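Local coordinates for protein extracellular PQQ-dependent sugar dehydrogenase (PDB 6JT6) that belongs to a quinohemoprotein sugar (pyranose) dehydrogenase and, in this cytochrome b domain, binds a haem that probably relays electrons from the PQQ-dependent catalytic domain, at residues V72-V75 / P80-S83; A54-N59 / Y162-A167; F16-Q21 / D25-Y30. All coordinates share one frame; numbering follows the deposited sequence.

Reading from the N terminus, the chain first makes contact 3, where 16-21 turns back within a few residues to pair with 25-30. Segment 54-59, which runs into strand 56-60, opens contact 2, but its partner 162-167 comes more than a hundred residues later. Inside that long excursion lies contact 1, the short hairpin of 72-75 with 80-83, while contact 3 has closed before either opens. Contacts 1 and 2 share one antiparallel sheet, in which strands 56-60 and 70-76 are neighbours joined by Gly73 N and Ile57 O. Contact 3 belongs to the other sheet, and its Trp28 and Tyr30 reach across to Gly58 and Asn59, tying the two sheets together.

Contact 1: V72-V75 / P80-S83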
loop_
_atom_site.group_PDB
_atom_site.type_symbol
_atom_site.label_atom_id
_atom_site.label_comp_id
_atom_site.label_asym_id
_atom_site.label_seq_id
_atom_site.Cartn_x
_atom_site.Cartn_y
_atom_site.Cartn_z
ATOM N N VAL A 72 5.515 2.807 -2.562
ATOM C CA VAL A 72 5.541 2.287 -3.904
ATOM C C VAL A 72 6.037 0.845 -3.892
ATOM O O VAL A 72 7.079 0.527 -3.287
ATOM C CB VAL A 72 6.295 3.225 -4.887
ATOM C CG1 VAL A 72 7.733 3.430 -4.471
ATOM C CG2 VAL A 72 6.239 2.704 -6.315
ATOM N N GLY A 73 5.248 -0.025 -4.514
ATOM C CA GLY A 73 5.591 -1.430 -4.622
ATOM C C GLY A 73 5.662 -1.903 -6.051
ATOM O O GLY A 73 5.045 -1.317 -6.959
ATOM N N TRP A 74 6.435 -2.970 -6.262
ATOM C CA TRP A 74 6.537 -3.619 -7.542
ATOM C C TRP A 74 7.083 -5.041 -7.372
ATOM O O TRP A 74 7.465 -5.447 -6.250
ATOM C CB TRP A 74 7.356 -2.782 -8.529
ATOM C CG TRP A 74 8.824 -2.681 -8.200
ATOM C CD1 TRP A 74 9.839 -3.475 -8.678
ATOM C CD2 TRP A 74 9.435 -1.698 -7.357
ATOM N NE1 TRP A 74 11.060 -3.039 -8.177
ATOM C CE2 TRP A 74 10.841 -1.942 -7.374
ATOM C CE3 TRP A 74 8.937 -0.614 -6.625
ATOM C CZ2 TRP A 74 11.757 -1.158 -6.647
ATOM C CZ3 TRP A 74 9.853 0.178 -5.898
ATOM C CH2 TRP A 74 11.254 -0.114 -5.911
ATOM N N VAL A 75 7.084 -5.799 -8.467
ATOM C CA VAL A 75 7.692 -7.137 -8.455
ATOM C C VAL A 75 8.826 -7.164 -9.488
ATOM O O VAL A 75 8.605 -6.895 -10.666
ATOM C CB VAL A 75 6.665 -8.280 -8.681
ATOM C CG1 VAL A 75 7.372 -9.620 -8.674
ATOM C CG2 VAL A 75 5.646 -8.307 -7.549
ATOM N N PRO A 80 8.999 -9.333 -4.715
ATOM C CA PRO A 80 8.325 -8.068 -4.361
ATOM C C PRO A 80 9.302 -7.058 -3.725
ATOM O O PRO A 80 10.286 -7.437 -3.100
ATOM C CB PRO A 80 7.248 -8.500 -3.335
ATOM C CG PRO A 80 7.811 -9.751 -2.717
ATOM C CD PRO A 80 8.604 -10.442 -3.821
ATOM N N ARG A 81 9.044 -5.778 -3.952
ATOM C CA ARG A 81 9.828 -4.707 -3.378
ATOM C C ARG A 81 8.856 -3.646 -2.923
ATOM O O ARG A 81 7.756 -3.518 -3.484
ATOM C CB ARG A 81 10.794 -4.104 -4.402
ATOM C CG ARG A 81 11.655 -5.121 -5.148
ATOM C CD ARG A 81 13.122 -4.857 -5.003
ATOM N NE ARG A 81 13.848 -5.857 -5.772
ATOM C CZ ARG A 81 14.585 -6.846 -5.266
ATOM N NH1 ARG A 81 14.747 -6.987 -3.940
ATOM N NH2 ARG A 81 15.175 -7.696 -6.111
ATOM N N ILE A 82 9.292 -2.838 -1.959
ATOM C CA ILE A 82 8.489 -1.722 -1.483
ATOM C C ILE A 82 9.403 -0.605 -0.992
ATOM O O ILE A 82 10.501 -0.859 -0.460
ATOM C CB ILE A 82 7.423 -2.172 -0.422
ATOM C CG1 ILE A 82 6.402 -1.057 -0.142
ATOM C CG2 ILE A 82 8.076 -2.634 0.893
ATOM C CD1 ILE A 82 4.958 -1.457 -0.276
ATOM N N SER A 83 8.952 0.628 -1.179
ATOM C CA SER A 83 9.746 1.784 -0.837
ATOM C C SER A 83 8.827 2.887 -0.287
ATOM O O SER A 83 7.665 3.013 -0.727
ATOM C CB SER A 83 10.505 2.247 -2.083
ATOM O OG SER A 83 11.140 3.494 -1.887
#
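This beta hairpin of strands 70-76 and 79-86, part of the antiparallel sheet that carries one wall of the haem pocket, brings Trp74 and Val72 against Arg81 and Ser83. Antiparallel pairing sets Val72 opposite Ser83 and Trp74 opposite Arg81 as hydrogen-bonded pairs, with Gly73-Ile82 and Val75-Pro80 as the non-hydrogen-bonded ones between and beyond. Each hydrogen-bonded pair makes two backbone bonds; the shorter of those joining Trp74 and Arg81 runs from Arg81 N to Trp74 O at 2.8 Å. Between the pairs, Ile82 CA offers its hydrogen to Val72 O at 3.2 Å, a CA-H...O contact that adds to the grip on that carbonyl.

On the face bearing Trp74, the indole and the arginine chain make a CH-pi contact. With CG placed between its own N and carbonyl carbon (chi1 69°), Trp74 swings its six-membered ring over to its neighbour, and Arg81 CB sits over one face, 3.9 Å from the centroid of that ring. Arg81 CG continues toward the pyrrole side, 3.7 Å from Trp74 NE1. Both polar ends are occupied beyond the hairpin: Trp74 NE1 and Arg81 NE converge on Pro154 O, and the guanidinium makes a salt bridge with Asp76. Farther along the same face, Val72 CG1 rests 3.8 Å from Ser83 CB.

Contact 2: A54-N59 / Y162-A167; sequences AGWIGN and YRHSHA. With HEM (protoporphyrin IX containing Fe), chain C.
Trp56 and His164 meet on the His164 side of the haem, the indole presenting its benzo rim to the histidine. Trp56 CH2 lies near the plane of the imidazole, at its edge, and touches His164 CB at 3.6 Å. The indole is steered there by a first torsion that tucks CG between backbone N and carbonyl carbon (chi1 58°), and its rotation is fixed at the pyrrole end: Trp56 NE1 donates to Tyr162 O at 3.1 Å, with the acceptor in the indole plane and the hydrogen bond bent, 141° at the hydrogen. The same indole reaches the porphyrin, Trp56 CH2 standing 3.8 Å from HEM C2C.

His164 NE2 binds the haem iron at 1.9 Å, and Met65 SD supplies the second protein ligand, giving the His/Met coordination seen in the cytochrome domain of cellobiose dehydrogenase. The imidazole is sandwiched: Ala167 CB lies over one face, toward the rim, while Arg163 CG sits over the centre of the opposite face. Arg163 then bends at chi3 (105°), bringing one guanidinium face centrally over His164 ND1 and the group's edge to a propionate, where NH2 donates to HEM O1A at 2.9 Å and NH1 adds a weak bond. That positive charge would probably balance the propionate and might influence the haem potential.

Strand 56-60 runs between strands 70-76 and 138-146, and Trp56 packs on Val72 and Trp74 of the one and His146 of the other, while 166-173 forms the outer strand beyond 138-146.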
loop_
_atom_site.group_PDB
_atom_site.type_symbol
_atom_site.label_atom_id
_atom_site.label_comp_id
_atom_site.label_asym_id
_atom_site.label_seq_id
_atom_site.Cartn_x
_atom_site.Cartn_y
_atom_site.Cartn_z
ATOM N N ALA A 54 1.912 -4.859 -14.963
ATOM C CA ALA A 54 2.008 -3.470 -14.498
ATOM C C ALA A 54 3.426 -3.143 -14.070
ATOM O O ALA A 54 4.151 -4.011 -13.599
ATOM C CB ALA A 54 1.038 -3.205 -13.333
ATOM N N GLY A 55 3.807 -1.874 -14.148
ATOM C CA GLY A 55 5.175 -1.490 -13.760
ATOM C C GLY A 55 5.370 -1.306 -12.264
ATOM O O GLY A 55 6.261 -1.923 -11.658
ATOM N N TRP A 56 4.524 -0.468 -11.668
ATOM C CA TRP A 56 4.519 -0.301 -10.211
ATOM C C TRP A 56 3.153 0.208 -9.730
ATOM O O TRP A 56 2.328 0.676 -10.521
ATOM C CB TRP A 56 5.661 0.629 -9.749
ATOM C CG TRP A 56 5.692 2.031 -10.325
ATOM C CD1 TRP A 56 6.493 2.489 -11.338
ATOM C CD2 TRP A 56 4.918 3.164 -9.874
ATOM N NE1 TRP A 56 6.252 3.847 -11.556
ATOM C CE2 TRP A 56 5.300 4.278 -10.660
ATOM C CE3 TRP A 56 3.917 3.333 -8.878
ATOM C CZ2 TRP A 56 4.756 5.565 -10.460
ATOM C CZ3 TRP A 56 3.367 4.612 -8.680
ATOM C CH2 TRP A 56 3.794 5.711 -9.471
ATOM N N ILE A 57 2.919 0.077 -8.423
ATOM C CA ILE A 57 1.648 0.417 -7.800
ATOM C C ILE A 57 2.004 1.128 -6.491
ATOM O O ILE A 57 2.842 0.643 -5.723
ATOM C CB ILE A 57 0.825 -0.848 -7.476
ATOM C CG1 ILE A 57 0.747 -1.791 -8.690
ATOM C CG2 ILE A 57 -0.576 -0.464 -6.900
ATOM C CD1 ILE A 57 0.193 -3.184 -8.367
ATOM N N GLY A 58 1.356 2.260 -6.242
ATOM C CA GLY A 58 1.679 3.104 -5.107
ATOM C C GLY A 58 0.526 3.891 -4.525
ATOM O O GLY A 58 -0.598 3.869 -5.040
ATOM N N ASN A 59 0.791 4.531 -3.390
ATOM C CA ASN A 59 -0.236 5.336 -2.746
ATOM C C ASN A 59 0.330 6.655 -2.253
ATOM O O ASN A 59 1.521 6.909 -2.365
ATOM C CB ASN A 59 -0.950 4.564 -1.604
ATOM C CG ASN A 59 -0.002 4.093 -0.510
ATOM O OD1 ASN A 59 1.084 4.625 -0.335
ATOM N ND2 ASN A 59 -0.425 3.080 0.242
ATOM N N TYR A 162 9.532 6.063 -13.457
ATOM C CA TYR A 162 8.781 6.967 -14.333
ATOM C C TYR A 162 7.477 7.343 -13.650
ATOM O O TYR A 162 6.899 6.538 -12.903
ATOM C CB TYR A 162 8.487 6.277 -15.670
ATOM C CG TYR A 162 9.761 6.030 -16.472
ATOM C CD1 TYR A 162 10.437 7.102 -17.093
ATOM C CD2 TYR A 162 10.308 4.746 -16.577
ATOM C CE1 TYR A 162 11.615 6.903 -17.802
ATOM C CE2 TYR A 162 11.488 4.525 -17.307
ATOM C CZ TYR A 162 12.133 5.611 -17.905
ATOM O OH TYR A 162 13.302 5.402 -18.618
ATOM N N ARG A 163 7.047 8.576 -13.906
ATOM C CA ARG A 163 5.731 9.071 -13.544
ATOM C C ARG A 163 4.632 8.059 -13.873
ATOM O O ARG A 163 4.628 7.465 -14.945
ATOM C CB ARG A 163 5.481 10.390 -14.301
ATOM C CG ARG A 163 4.331 11.200 -13.741
ATOM C CD ARG A 163 3.829 12.226 -14.750
ATOM N NE ARG A 163 2.571 11.718 -15.286
ATOM C CZ ARG A 163 1.360 12.080 -14.857
ATOM N NH1 ARG A 163 0.278 11.530 -15.400
ATOM N NH2 ARG A 163 1.219 13.001 -13.907
ATOM N N HIS A 164 3.708 7.884 -12.929
ATOM C CA HIS A 164 2.514 7.040 -13.076
ATOM C C HIS A 164 1.762 7.365 -14.363
ATOM O O HIS A 164 1.723 8.511 -14.790
ATOM C CB HIS A 164 1.565 7.257 -11.888
ATOM C CG HIS A 164 1.588 8.655 -11.348
ATOM N ND1 HIS A 164 0.891 9.683 -11.942
ATOM C CD2 HIS A 164 2.224 9.198 -10.281
ATOM C CE1 HIS A 164 1.103 10.804 -11.270
ATOM N NE2 HIS A 164 1.903 10.545 -10.242
ATOM N N SER A 165 1.181 6.357 -14.983
ATOM C CA SER A 165 0.254 6.583 -16.065
ATOM C C SER A 165 -1.109 7.034 -15.524
ATOM O O SER A 165 -1.871 7.714 -16.233
ATOM C CB SER A 165 0.111 5.303 -16.895
ATOM O OG SER A 165 -0.271 4.221 -16.068
ATOM N N HIS A 166 -1.416 6.654 -14.279
ATOM C CA HIS A 166 -2.725 6.919 -13.675
ATOM C C HIS A 166 -2.513 7.290 -12.234
ATOM O O HIS A 166 -1.715 6.644 -11.536
ATOM C CB HIS A 166 -3.638 5.674 -13.696
ATOM C CG HIS A 166 -3.870 5.083 -15.058
ATOM N ND1 HIS A 166 -2.940 4.289 -15.689
ATOM C CD2 HIS A 166 -4.943 5.141 -15.889
ATOM C CE1 HIS A 166 -3.412 3.904 -16.865
ATOM N NE2 HIS A 166 -4.635 4.396 -17.002
ATOM N N ALA A 167 -3.248 8.297 -11.770
ATOM C CA ALA A 167 -3.258 8.626 -10.332
ATOM C C ALA A 167 -4.492 9.466 -9.987
ATOM O O ALA A 167 -4.931 10.275 -10.800
ATOM C CB ALA A 167 -1.969 9.364 -9.925
HETATM C CHA HEM C . -0.485 13.309 -9.109
HETATM C CHB HEM C . 3.909 13.949 -11.102
HETATM C CHC HEM C . 5.503 9.903 -8.974
HETATM C CHD HEM C . 1.373 9.790 -6.317
HETATM C C1A HEM C . 0.557 13.801 -9.875
HETATM C C2A HEM C . 0.441 14.879 -10.790
HETATM C C3A HEM C . 1.685 15.041 -11.355
HETATM C C4A HEM C . 2.566 14.077 -10.793
HETATM C CMA HEM C . 2.075 16.073 -12.402
HETATM C CAA HEM C . -0.807 15.697 -11.086
HETATM C CBA HEM C . -1.932 14.887 -11.755
HETATM C CGA HEM C . -1.522 14.126 -12.988
HETATM O O1A HEM C . -1.490 12.867 -13.011
HETATM O O2A HEM C . -1.210 14.760 -14.019
HETATM C C1B HEM C . 4.725 12.890 -10.715
HETATM C C2B HEM C . 6.056 12.700 -11.221
HETATM C C3B HEM C . 6.501 11.523 -10.652
HETATM C C4B HEM C . 5.405 11.033 -9.784
HETATM C CMB HEM C . 6.786 13.618 -12.223
HETATM C CAB HEM C . 7.803 10.809 -10.779
HETATM C CBB HEM C . 8.509 10.754 -11.902
HETATM C C1C HEM C . 4.544 9.554 -7.983
HETATM C C2C HEM C . 4.668 8.473 -7.080
HETATM C C3C HEM C . 3.498 8.430 -6.309
HETATM C C4C HEM C . 2.634 9.490 -6.777
HETATM C CMC HEM C . 5.902 7.593 -6.984
HETATM C CAC HEM C . 3.211 7.481 -5.197
HETATM C CBC HEM C . 3.627 6.196 -5.236
HETATM C C1D HEM C . 0.527 10.710 -6.956
HETATM C C2D HEM C . -0.872 10.917 -6.524
HETATM C C3D HEM C . -1.384 11.900 -7.273
HETATM C C4D HEM C . -0.278 12.302 -8.168
HETATM C CMD HEM C . -1.631 10.182 -5.450
HETATM C CAD HEM C . -2.816 12.430 -7.243
HETATM C CBD HEM C . -3.102 13.452 -6.157
HETATM C CGD HEM C . -2.451 14.754 -6.536
HETATM O O1D HEM C . -1.551 15.291 -5.835
HETATM O O2D HEM C . -2.800 15.287 -7.599
HETATM N NA HEM C . 1.861 13.301 -9.912
HETATM N NB HEM C . 4.388 11.897 -9.883
HETATM N NC HEM C . 3.301 10.119 -7.812
HETATM N ND HEM C . 0.859 11.596 -7.934
HETATM FE FE HEM C . 2.553 11.755 -8.864
#

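Contact 3: F16-Q21 / D25-Y30; sequences FSRFYQ and DASWGY
Tyr20 and Asp25 close the turn end of an antiparallel beta hairpin, strands 15-21 and 26-33, in a sheet of the cytochrome domain. Tyr20 leaves the strand with CG anti to its backbone N (chi1 167°), which lays the ring along the hairpin toward the turn. From CB, which stands over the centre of the Arg18 guanidinium, the side chain runs to CD1, 3.7 Å from Ala26 O, while Ser27 OG approaches the ring edge near its plane. Next, CE1 passes Asp25 CA at 3.9 Å. At the tip, Tyr20 OH donates to Asp25 OD1 over 2.6 Å, meeting the carboxylate on its anti side and 18° out of its plane. The planes of ring and carboxylate are only 21° apart, the two groups lying side by side. A G1 beta bulge at Asp25 and Ala26, opposite Gln21, ends the pairing; Gln21 N bonds to Ala26 O, while the bonds returned to Gln21 O are weak.

The other face of the hairpin carries Phe19, Trp28 and Tyr30. Phe19 and Trp28, a hydrogen-bonded pair in the backbone, point the same way; Trp28 CE3 meets the edge of the Phe19 ring, 3.8 Å from Phe19 CD2. Trp28 CZ3 touches Gln21 CB at 3.6 Å. Beyond the hairpin, Phe19 stacks on Tyr170, Trp28 NE1 bonds to Gly58 O, and Tyr30 OH bonds to Asn59, linking this sheet to the one that holds strand 56-60.

Arg18 lies on the Tyr20 side and makes a cation-pi contact with Trp7. Its aliphatic chain bends over Ser27, with Arg18 CD 3.6 Å from Ser27 CB.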
loop_
_atom_site.group_PDB
_atom_site.type_symbol
_atom_site.label_atom_id
_atom_site.label_comp_id
_atom_site.label_asym_id
_atom_site.label_seq_id
_atom_site.Cartn_x
_atom_site.Cartn_y
_atom_site.Cartn_z
ATOM N N PHE A 16 -9.875 -6.990 3.790
ATOM C CA PHE A 16 -9.281 -5.637 3.704
ATOM C C PHE A 16 -10.419 -4.627 3.466
ATOM O O PHE A 16 -11.497 -4.983 2.937
ATOM C CB PHE A 16 -8.332 -5.527 2.501
ATOM C CG PHE A 16 -7.064 -6.330 2.608
ATOM C CD1 PHE A 16 -5.842 -5.707 2.937
ATOM C CD2 PHE A 16 -7.046 -7.707 2.297
ATOM C CE1 PHE A 16 -4.638 -6.447 3.014
ATOM C CE2 PHE A 16 -5.853 -8.437 2.350
ATOM C CZ PHE A 16 -4.660 -7.829 2.721
ATOM N N SER A 17 -10.165 -3.370 3.824
ATOM C CA SER A 17 -10.878 -2.269 3.191
ATOM C C SER A 17 -10.182 -2.013 1.832
ATOM O O SER A 17 -9.018 -1.536 1.773
ATOM C CB SER A 17 -10.867 -1.028 4.088
ATOM O OG SER A 17 -11.437 0.058 3.393
ATOM N N ARG A 18 -10.885 -2.337 0.751
ATOM C CA ARG A 18 -10.279 -2.337 -0.590
ATOM C C ARG A 18 -10.921 -1.341 -1.553
ATOM O O ARG A 18 -12.153 -1.237 -1.617
ATOM C CB ARG A 18 -10.343 -3.728 -1.218
ATOM C CG ARG A 18 -9.465 -3.827 -2.456
ATOM C CD ARG A 18 -10.138 -4.536 -3.628
ATOM N NE ARG A 18 -11.600 -4.453 -3.712
ATOM C CZ ARG A 18 -12.316 -5.223 -4.527
ATOM N NH1 ARG A 18 -11.700 -6.088 -5.330
ATOM N NH2 ARG A 18 -13.640 -5.121 -4.566
ATOM N N PHE A 19 -10.052 -0.621 -2.270
ATOM C CA PHE A 19 -10.414 0.307 -3.337
ATOM C C PHE A 19 -9.961 -0.382 -4.598
ATOM O O PHE A 19 -8.762 -0.677 -4.768
ATOM C CB PHE A 19 -9.675 1.674 -3.203
ATOM C CG PHE A 19 -9.888 2.623 -4.389
ATOM C CD1 PHE A 19 -11.090 3.333 -4.539
ATOM C CD2 PHE A 19 -8.900 2.796 -5.348
ATOM C CE1 PHE A 19 -11.298 4.196 -5.629
ATOM C CE2 PHE A 19 -9.079 3.661 -6.435
ATOM C CZ PHE A 19 -10.288 4.365 -6.578
ATOM N N TYR A 20 -10.929 -0.643 -5.471
ATOM C CA TYR A 20 -10.673 -1.271 -6.757
ATOM C C TYR A 20 -10.793 -0.169 -7.820
ATOM O O TYR A 20 -11.760 0.577 -7.836
ATOM C CB TYR A 20 -11.642 -2.438 -7.026
ATOM C CG TYR A 20 -11.582 -2.890 -8.465
ATOM C CD1 TYR A 20 -10.526 -3.682 -8.917
ATOM C CD2 TYR A 20 -12.562 -2.494 -9.390
ATOM C CE1 TYR A 20 -10.447 -4.076 -10.237
ATOM C CE2 TYR A 20 -12.492 -2.890 -10.718
ATOM C CZ TYR A 20 -11.428 -3.669 -11.132
ATOM O OH TYR A 20 -11.339 -4.070 -12.446
ATOM N N GLN A 21 -9.786 -0.057 -8.678
ATOM C CA GLN A 21 -9.783 0.994 -9.698
ATOM C C GLN A 21 -9.992 0.326 -11.068
ATOM O O GLN A 21 -9.144 -0.432 -11.535
ATOM C CB GLN A 21 -8.492 1.824 -9.608
ATOM C CG GLN A 21 -8.608 3.252 -10.103
ATOM C CD GLN A 21 -8.853 3.349 -11.598
ATOM O OE1 GLN A 21 -8.343 2.544 -12.381
ATOM N NE2 GLN A 21 -9.651 4.325 -12.002
ATOM N N ASP A 25 -7.393 -1.813 -13.351
ATOM C CA ASP A 25 -7.636 -3.148 -12.782
ATOM C C ASP A 25 -6.714 -3.480 -11.586
ATOM O O ASP A 25 -6.320 -4.623 -11.371
ATOM C CB ASP A 25 -7.564 -4.234 -13.853
ATOM C CG ASP A 25 -8.639 -4.085 -14.888
ATOM O OD1 ASP A 25 -9.801 -3.786 -14.505
ATOM O OD2 ASP A 25 -8.311 -4.264 -16.089
ATOM N N ALA A 26 -6.371 -2.447 -10.831
ATOM C CA ALA A 26 -5.553 -2.632 -9.662
ATOM C C ALA A 26 -6.402 -2.384 -8.420
ATOM O O ALA A 26 -7.466 -1.718 -8.497
ATOM C CB ALA A 26 -4.367 -1.696 -9.724
ATOM N N SER A 27 -5.920 -2.902 -7.283
ATOM C CA SER A 27 -6.588 -2.742 -5.984
ATOM C C SER A 27 -5.642 -2.218 -4.918
ATOM O O SER A 27 -4.446 -2.584 -4.890
ATOM C CB SER A 27 -7.054 -4.108 -5.467
ATOM O OG SER A 27 -7.795 -4.796 -6.412
ATOM N N TRP A 28 -6.181 -1.409 -4.021
ATOM C CA TRP A 28 -5.415 -0.887 -2.856
ATOM C C TRP A 28 -6.180 -1.319 -1.626
ATOM O O TRP A 28 -7.307 -0.890 -1.447
ATOM C CB TRP A 28 -5.315 0.644 -2.923
ATOM C CG TRP A 28 -4.344 1.124 -3.980
ATOM C CD1 TRP A 28 -3.057 1.567 -3.782
ATOM C CD2 TRP A 28 -4.588 1.215 -5.401
ATOM N NE1 TRP A 28 -2.489 1.937 -5.000
ATOM C CE2 TRP A 28 -3.406 1.735 -6.001
ATOM C CE3 TRP A 28 -5.700 0.928 -6.224
ATOM C CZ2 TRP A 28 -3.286 1.931 -7.382
ATOM C CZ3 TRP A 28 -5.571 1.126 -7.619
ATOM C CH2 TRP A 28 -4.367 1.638 -8.173
ATOM N N GLY A 29 -5.595 -2.194 -0.801
ATOM C CA GLY A 29 -6.260 -2.703 0.396
ATOM C C GLY A 29 -5.541 -2.235 1.646
ATOM O O GLY A 29 -4.327 -2.026 1.603
ATOM N N TYR A 30 -6.285 -2.014 2.739
ATOM C CA TYR A 30 -5.709 -1.616 4.019
ATOM C C TYR A 30 -6.414 -2.292 5.161
ATOM O O TYR A 30 -7.611 -2.505 5.108
ATOM C CB TYR A 30 -5.773 -0.089 4.243
ATOM C CG TYR A 30 -5.131 0.677 3.130
ATOM C CD1 TYR A 30 -3.752 0.958 3.160
ATOM C CD2 TYR A 30 -5.890 1.076 2.001
ATOM C CE1 TYR A 30 -3.147 1.647 2.111
ATOM C CE2 TYR A 30 -5.300 1.775 0.960
ATOM C CZ TYR A 30 -3.936 2.042 1.019
ATOM O OH TYR A 30 -3.316 2.711 -0.012
#